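G/U mismatch-specific DNA glycosylase (Deinococcus radiodurans, PDB 2C2Q) belongs to the uracil-DNA glycosylase superfamily of DNA repair proteins and has a single compact alpha/beta domain built round a mixed sheet. Local coordinates at residues A[20-25]-A[111-116]; A[105-110]-A[127-132]. The protein carries 1 engineered substitution. One frame throughout, in Å; residues are numbered along the deposited sequence.

In the fold
Helix 103-113 serves both contacts, its C-terminal end in contact 1 and its middle in contact 2, and their centres lie about 14 Å apart. Contact 1 is at the surface, where the loop before strand 28-32 passes alongside the end of the helix; a tyrosine ring against side chains and a peptide, with two bridging waters, makes it up. Contact 2 is partly buried and sets the same helix against the end of helix 123-130, through a direct arginine-to-carbonyl bond beside a Leu106-Thr129 packing contact. The two are joined by a salt bridge from Asp20 OD2 to Lys109 NZ (2.8 Å) and by the packing of Leu22 on Lys109.

Contact 1 of 2, residues A[20-25]-A[111-116]; sequences DVLQPG and EHYRPR
With CG of Tyr113 placed beside its own backbone N (chi1 -67°), the phenol ring reaches from the last turn of helix 103-113 to segment 20-25, and Leu22, with the same first torsion, meets it at about a right angle. Leu22 CB sits over one face of the ring, 3.8 Å from its centroid and 18° off the normal, a CH-pi contact offset toward the rim; Leu22 CD1 lies 3.8 Å from Tyr113 CE2. His112 CD2 covers the opposite face near its centre, which leaves the phenol clamped between a leucine and the imidazole of its own chain neighbour. At the ring edge, in plane, Pro24 CD comes within 3.8 Å of Tyr113 CD1, while the backbone of Gln23 approaches obliquely, its C 3.3 Å from that same CD1. Two waters complete the joint. One donates to both Gln23 O and Tyr113 O; the other donates to Tyr113 O, 2.7 Å away, and accepts from Gly25 N. The tyrosine carbonyl, close to the helix end where Arg114 leaves helical geometry with positive phi, therefore receives two water hydrogen bonds. Leu22 also rests on Val29 of strand 28-32, tying the loop to the sheet. The chemistry implies a divided contact: ring packing on side chains and on the Gln23-Pro24 peptide makes the direct contact, while solvent carries the polar link between the two backbones.

Contact 2 of 2, residues A[105-110]-A[127-132]; sequences ELRRKV and SETLGV
Arg107 reaches across from helix 103-113 to the end of helix 123-130, where its guanidinium meets the backbone of Thr129. From CB, which is directed toward the other helix, the chain leaves with CG beside the backbone N (chi1 -84°) and then runs extended from CG to NE. CG and CD carry the chain toward the other helix; NE passes 4.2 Å from the methyl CG2 of Thr129, and CZ stands 4.0 Å from Thr129 O. At the tip, NH2 donates a hydrogen bond of 3.2 Å to Thr129 O, nearly straight at 164°. The oxygen lies at the guanidinium edge, close to its plane, but the N-H arrives from above the carbonyl plane, 47° out of it. NH2 also comes within 4.3 Å of Leu130 CD2, and the same side chain touches Trp148 of a nearby loop. A van der Waals contact adjoins this bond: Leu106 and Thr129 meet at about a right angle, with Leu106 CD2 3.7 Å from Thr129 OG1 and 4.0 Å from Thr129 CG2. That hydroxyl is hydrogen-bonded to Gly125 O, one turn earlier, and meets the leucine methyl by packing alone. Just beyond Leu130, Gly131 leaves helical geometry with positive phi, and Ser127 OG donates to Val132 O across the turn. Leu106 and Thr129 both rest on Phe120 of strand 117-120, the strand connecting the two helices in sequence, and Leu106 also touches Thr83 of strand 80-84; the two helix segments thus meet over the same strand, 117-120.

Contact 1 of 2, residues A[20-25]-A[111-116]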
loop_
_atom_site.group_PDB
_atom_site.type_symbol
_atom_site.label_atom_id
_atom_site.label_comp_id
_atom_site.label_asym_id
_atom_site.label_seq_id
_atom_site.Cartn_x
_atom_site.Cartn_y
_atom_site.Cartn_z
ATOM N N ASP A 20 -1.073 -1.932 11.254
ATOM C CA ASP A 20 -1.924 -2.065 10.046
ATOM C C ASP A 20 -3.216 -1.276 10.131
ATOM O O ASP A 20 -3.725 -0.994 11.238
ATOM C CB ASP A 20 -2.233 -3.507 9.808
ATOM C CG ASP A 20 -1.051 -4.225 9.236
ATOM O OD1 ASP A 20 -0.072 -3.570 8.708
ATOM O OD2 ASP A 20 -1.013 -5.467 9.310
ATOM N N VAL A 21 -3.735 -0.835 8.961
ATOM C CA VAL A 21 -5.073 -0.288 8.901
ATOM C C VAL A 21 -5.860 -1.221 7.982
ATOM O O VAL A 21 -5.761 -1.147 6.730
ATOM C CB VAL A 21 -5.058 1.163 8.340
ATOM C CG1 VAL A 21 -6.453 1.759 8.203
ATOM C CG2 VAL A 21 -4.108 2.036 9.188
ATOM N N LEU A 22 -6.634 -2.108 8.583
ATOM C CA LEU A 22 -7.206 -3.223 7.820
ATOM C C LEU A 22 -8.510 -3.552 8.469
ATOM O O LEU A 22 -8.626 -3.505 9.714
ATOM C CB LEU A 22 -6.293 -4.480 7.802
ATOM C CG LEU A 22 -4.952 -4.376 7.051
ATOM C CD1 LEU A 22 -4.105 -5.627 7.293
ATOM C CD2 LEU A 22 -5.236 -4.131 5.519
ATOM N N GLN A 23 -9.480 -3.892 7.632
ATOM C CA GLN A 23 -10.829 -4.279 8.091
ATOM C C GLN A 23 -11.532 -4.888 6.871
ATOM O O GLN A 23 -11.109 -4.638 5.728
ATOM C CB GLN A 23 -11.574 -3.074 8.684
ATOM C CG GLN A 23 -11.847 -1.938 7.727
ATOM C CD GLN A 23 -12.460 -0.768 8.404
ATOM O OE1 GLN A 23 -11.934 -0.284 9.414
ATOM N NE2 GLN A 23 -13.528 -0.249 7.832
ATOM N N PRO A 24 -12.560 -5.716 7.078
ATOM C CA PRO A 24 -13.400 -6.165 5.942
ATOM C C PRO A 24 -13.999 -5.033 5.078
ATOM O O PRO A 24 -14.239 -3.894 5.546
ATOM C CB PRO A 24 -14.563 -6.919 6.644
ATOM C CG PRO A 24 -13.980 -7.375 7.960
ATOM C CD PRO A 24 -13.030 -6.245 8.388
ATOM N N GLY A 25 -14.261 -5.345 3.813
ATOM C CA GLY A 25 -15.051 -4.394 2.985
ATOM C C GLY A 25 -14.316 -3.192 2.398
ATOM O O GLY A 25 -14.948 -2.225 1.944
ATOM N N GLU A 111 -6.369 -12.454 2.263
ATOM C CA GLU A 111 -7.327 -13.579 2.197
ATOM C C GLU A 111 -8.424 -13.355 3.223
ATOM O O GLU A 111 -9.584 -13.660 2.981
ATOM C CB GLU A 111 -6.621 -14.902 2.496
ATOM C CG GLU A 111 -7.595 -16.093 2.667
ATOM C CD GLU A 111 -8.599 -16.250 1.519
ATOM O OE1 GLU A 111 -8.225 -16.038 0.334
ATOM O OE2 GLU A 111 -9.783 -16.598 1.787
ATOM N N HIS A 112 -8.016 -12.886 4.396
ATOM C CA HIS A 112 -8.942 -12.600 5.472
ATOM C C HIS A 112 -9.837 -11.398 5.191
ATOM O O HIS A 112 -11.078 -11.500 5.226
ATOM C CB HIS A 112 -8.196 -12.475 6.819
ATOM C CG HIS A 112 -9.107 -12.115 7.945
ATOM N ND1 HIS A 112 -9.918 -13.048 8.575
ATOM C CD2 HIS A 112 -9.428 -10.918 8.483
ATOM C CE1 HIS A 112 -10.659 -12.436 9.481
ATOM N NE2 HIS A 112 -10.369 -11.148 9.455
ATOM N N TYR A 113 -9.249 -10.240 4.867
ATOM C CA TYR A 113 -10.007 -8.995 4.717
ATOM C C TYR A 113 -10.622 -8.777 3.322
ATOM O O TYR A 113 -11.532 -7.958 3.180
ATOM C CB TYR A 113 -9.061 -7.837 5.026
ATOM C CG TYR A 113 -8.644 -7.804 6.463
ATOM C CD1 TYR A 113 -9.588 -7.453 7.453
ATOM C CD2 TYR A 113 -7.317 -8.083 6.853
ATOM C CE1 TYR A 113 -9.208 -7.417 8.801
ATOM C CE2 TYR A 113 -6.949 -8.041 8.194
ATOM C CZ TYR A 113 -7.885 -7.699 9.139
ATOM O OH TYR A 113 -7.564 -7.636 10.490
ATOM N N ARG A 114 -10.091 -9.477 2.307
ATOM C CA ARG A 114 -10.704 -9.394 0.966
ATOM C C ARG A 114 -10.946 -7.955 0.444
ATOM O O ARG A 114 -12.030 -7.622 -0.040
ATOM C CB ARG A 114 -12.037 -10.183 0.954
ATOM C CG ARG A 114 -11.888 -11.654 1.263
ATOM C CD ARG A 114 -10.990 -12.405 0.303
ATOM N NE ARG A 114 -10.952 -13.841 0.581
ATOM C CZ ARG A 114 -11.908 -14.716 0.205
ATOM N NH1 ARG A 114 -12.971 -14.314 -0.474
ATOM N NH2 ARG A 114 -11.801 -16.006 0.518
ATOM N N PRO A 115 -9.934 -7.074 0.473
ATOM C CA PRO A 115 -10.128 -5.731 -0.118
ATOM C C PRO A 115 -10.372 -5.849 -1.645
ATOM O O PRO A 115 -9.936 -6.857 -2.237
ATOM C CB PRO A 115 -8.784 -5.040 0.151
ATOM C CG PRO A 115 -7.796 -6.191 0.193
ATOM C CD PRO A 115 -8.552 -7.323 0.909
ATOM N N ARG A 116 -11.023 -4.862 -2.258
ATOM C CA ARG A 116 -11.294 -4.952 -3.724
ATOM C C ARG A 116 -9.991 -4.822 -4.531
ATOM O O ARG A 116 -9.860 -5.441 -5.603
ATOM C CB ARG A 116 -12.317 -3.910 -4.171
ATOM C CG ARG A 116 -13.784 -4.133 -3.607
ATOM C CD ARG A 116 -14.335 -5.565 -3.750
ATOM N NE ARG A 116 -14.113 -6.121 -5.069
ATOM C CZ ARG A 116 -14.863 -5.848 -6.145
ATOM N NH1 ARG A 116 -15.928 -5.023 -6.042
ATOM N NH2 ARG A 116 -14.515 -6.379 -7.326
HETATM O O HOH W 1 -11.079 -5.253 3.096
HETATM O O HOH W 2 -14.238 -8.170 2.900
#

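Contact 2 of 2, residues A[105-110]-A[127-132]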
loop_
_atom_site.group_PDB
_atom_site.type_symbol
_atom_site.label_atom_id
_atom_site.label_comp_id
_atom_site.label_asym_id
_atom_site.label_seq_id
_atom_site.Cartn_x
_atom_site.Cartn_y
_atom_site.Cartn_z
ATOM N N GLU A 105 2.604 -13.263 5.520
ATOM C CA GLU A 105 1.674 -12.552 6.413
ATOM C C GLU A 105 0.770 -11.581 5.662
ATOM O O GLU A 105 -0.403 -11.447 5.997
ATOM C CB GLU A 105 2.438 -11.838 7.528
ATOM C CG GLU A 105 3.069 -12.791 8.538
ATOM C CD GLU A 105 3.694 -12.092 9.711
ATOM O OE1 GLU A 105 4.293 -10.996 9.543
ATOM O OE2 GLU A 105 3.588 -12.649 10.823
ATOM N N LEU A 106 1.303 -10.915 4.636
ATOM C CA LEU A 106 0.479 -10.038 3.797
ATOM C C LEU A 106 -0.628 -10.879 3.141
ATOM O O LEU A 106 -1.775 -10.506 3.149
ATOM C CB LEU A 106 1.330 -9.373 2.699
ATOM C CG LEU A 106 0.617 -8.563 1.616
ATOM C CD1 LEU A 106 -0.276 -7.478 2.241
ATOM C CD2 LEU A 106 1.707 -7.967 0.698
ATOM N N ARG A 107 -0.231 -12.001 2.550
ATOM C CA ARG A 107 -1.199 -12.814 1.809
ATOM C C ARG A 107 -2.296 -13.310 2.714
ATOM O O ARG A 107 -3.449 -13.280 2.324
ATOM C CB ARG A 107 -0.476 -13.940 1.118
ATOM C CG ARG A 107 0.133 -13.537 -0.238
ATOM C CD ARG A 107 0.996 -14.691 -0.840
ATOM N NE ARG A 107 1.705 -14.339 -2.083
ATOM C CZ ARG A 107 1.173 -14.339 -3.302
ATOM N NH1 ARG A 107 -0.116 -14.652 -3.493
ATOM N NH2 ARG A 107 1.928 -13.994 -4.354
ATOM N N ARG A 108 -1.960 -13.701 3.936
ATOM C CA ARG A 108 -2.989 -14.109 4.920
ATOM C C ARG A 108 -3.982 -13.002 5.260
ATOM O O ARG A 108 -5.174 -13.242 5.381
ATOM C CB ARG A 108 -2.360 -14.618 6.198
ATOM C CG ARG A 108 -1.632 -15.925 5.998
ATOM C CD ARG A 108 -0.631 -16.298 7.134
ATOM N NE ARG A 108 -1.208 -16.292 8.477
ATOM C CZ ARG A 108 -0.740 -15.570 9.498
ATOM N NH1 ARG A 108 0.328 -14.783 9.322
ATOM N NH2 ARG A 108 -1.337 -15.627 10.697
ATOM N N LYS A 109 -3.475 -11.774 5.405
ATOM C CA LYS A 109 -4.322 -10.644 5.617
ATOM C C LYS A 109 -5.267 -10.400 4.410
ATOM O O LYS A 109 -6.390 -10.027 4.582
ATOM C CB LYS A 109 -3.463 -9.401 5.910
ATOM C CG LYS A 109 -2.710 -9.482 7.248
ATOM C CD LYS A 109 -1.608 -8.400 7.306
ATOM C CE LYS A 109 -0.686 -8.679 8.426
ATOM N NZ LYS A 109 0.483 -7.686 8.460
ATOM N N VAL A 110 -4.740 -10.494 3.190
ATOM C CA VAL A 110 -5.529 -10.206 2.018
ATOM C C VAL A 110 -6.685 -11.221 1.915
ATOM O O VAL A 110 -7.791 -10.858 1.556
ATOM C CB VAL A 110 -4.672 -10.226 0.770
ATOM C CG1 VAL A 110 -5.532 -10.094 -0.476
ATOM C CG2 VAL A 110 -3.691 -9.042 0.809
ATOM N N SER A 127 7.499 -6.911 -6.060
ATOM C CA SER A 127 8.505 -7.921 -6.443
ATOM C C SER A 127 8.790 -8.896 -5.302
ATOM O O SER A 127 8.832 -10.093 -5.535
ATOM C CB SER A 127 9.792 -7.249 -6.991
ATOM O OG SER A 127 10.878 -8.172 -7.006
ATOM N N GLU A 128 8.887 -8.409 -4.065
ATOM C CA GLU A 128 9.062 -9.296 -2.889
ATOM C C GLU A 128 7.856 -10.235 -2.726
ATOM O O GLU A 128 8.031 -11.366 -2.293
ATOM C CB GLU A 128 9.283 -8.506 -1.605
ATOM C CG GLU A 128 10.631 -7.782 -1.520
ATOM C CD GLU A 128 11.874 -8.700 -1.477
ATOM O OE1 GLU A 128 11.736 -9.890 -1.142
ATOM O OE2 GLU A 128 13.017 -8.206 -1.754
ATOM N N THR A 129 6.662 -9.765 -3.080
ATOM C CA THR A 129 5.403 -10.528 -2.934
ATOM C C THR A 129 5.113 -11.478 -4.092
ATOM O O THR A 129 4.756 -12.639 -3.861
ATOM C CB THR A 129 4.223 -9.544 -2.721
ATOM O OG1 THR A 129 4.507 -8.746 -1.562
ATOM C CG2 THR A 129 2.856 -10.289 -2.405
ATOM N N LEU A 130 5.283 -10.993 -5.316
ATOM C CA LEU A 130 4.853 -11.710 -6.516
ATOM C C LEU A 130 5.941 -12.637 -7.050
ATOM O O LEU A 130 5.654 -13.490 -7.900
ATOM C CB LEU A 130 4.370 -10.735 -7.610
ATOM C CG LEU A 130 3.189 -9.811 -7.279
ATOM C CD1 LEU A 130 2.965 -8.739 -8.360
ATOM C CD2 LEU A 130 1.905 -10.604 -7.029
ATOM N N GLY A 131 7.169 -12.481 -6.546
ATOM C CA GLY A 131 8.314 -13.296 -6.961
ATOM C C GLY A 131 8.819 -12.991 -8.372
ATOM O O GLY A 131 9.512 -13.814 -8.982
ATOM N N VAL A 132 8.455 -11.831 -8.909
ATOM C CA VAL A 132 8.944 -11.407 -10.208
ATOM C C VAL A 132 9.855 -10.176 -10.022
ATOM O O VAL A 132 9.517 -9.263 -9.257
ATOM C CB VAL A 132 7.783 -11.151 -11.206
ATOM C CG1 VAL A 132 6.990 -12.442 -11.449
ATOM C CG2 VAL A 132 6.841 -10.072 -10.714
#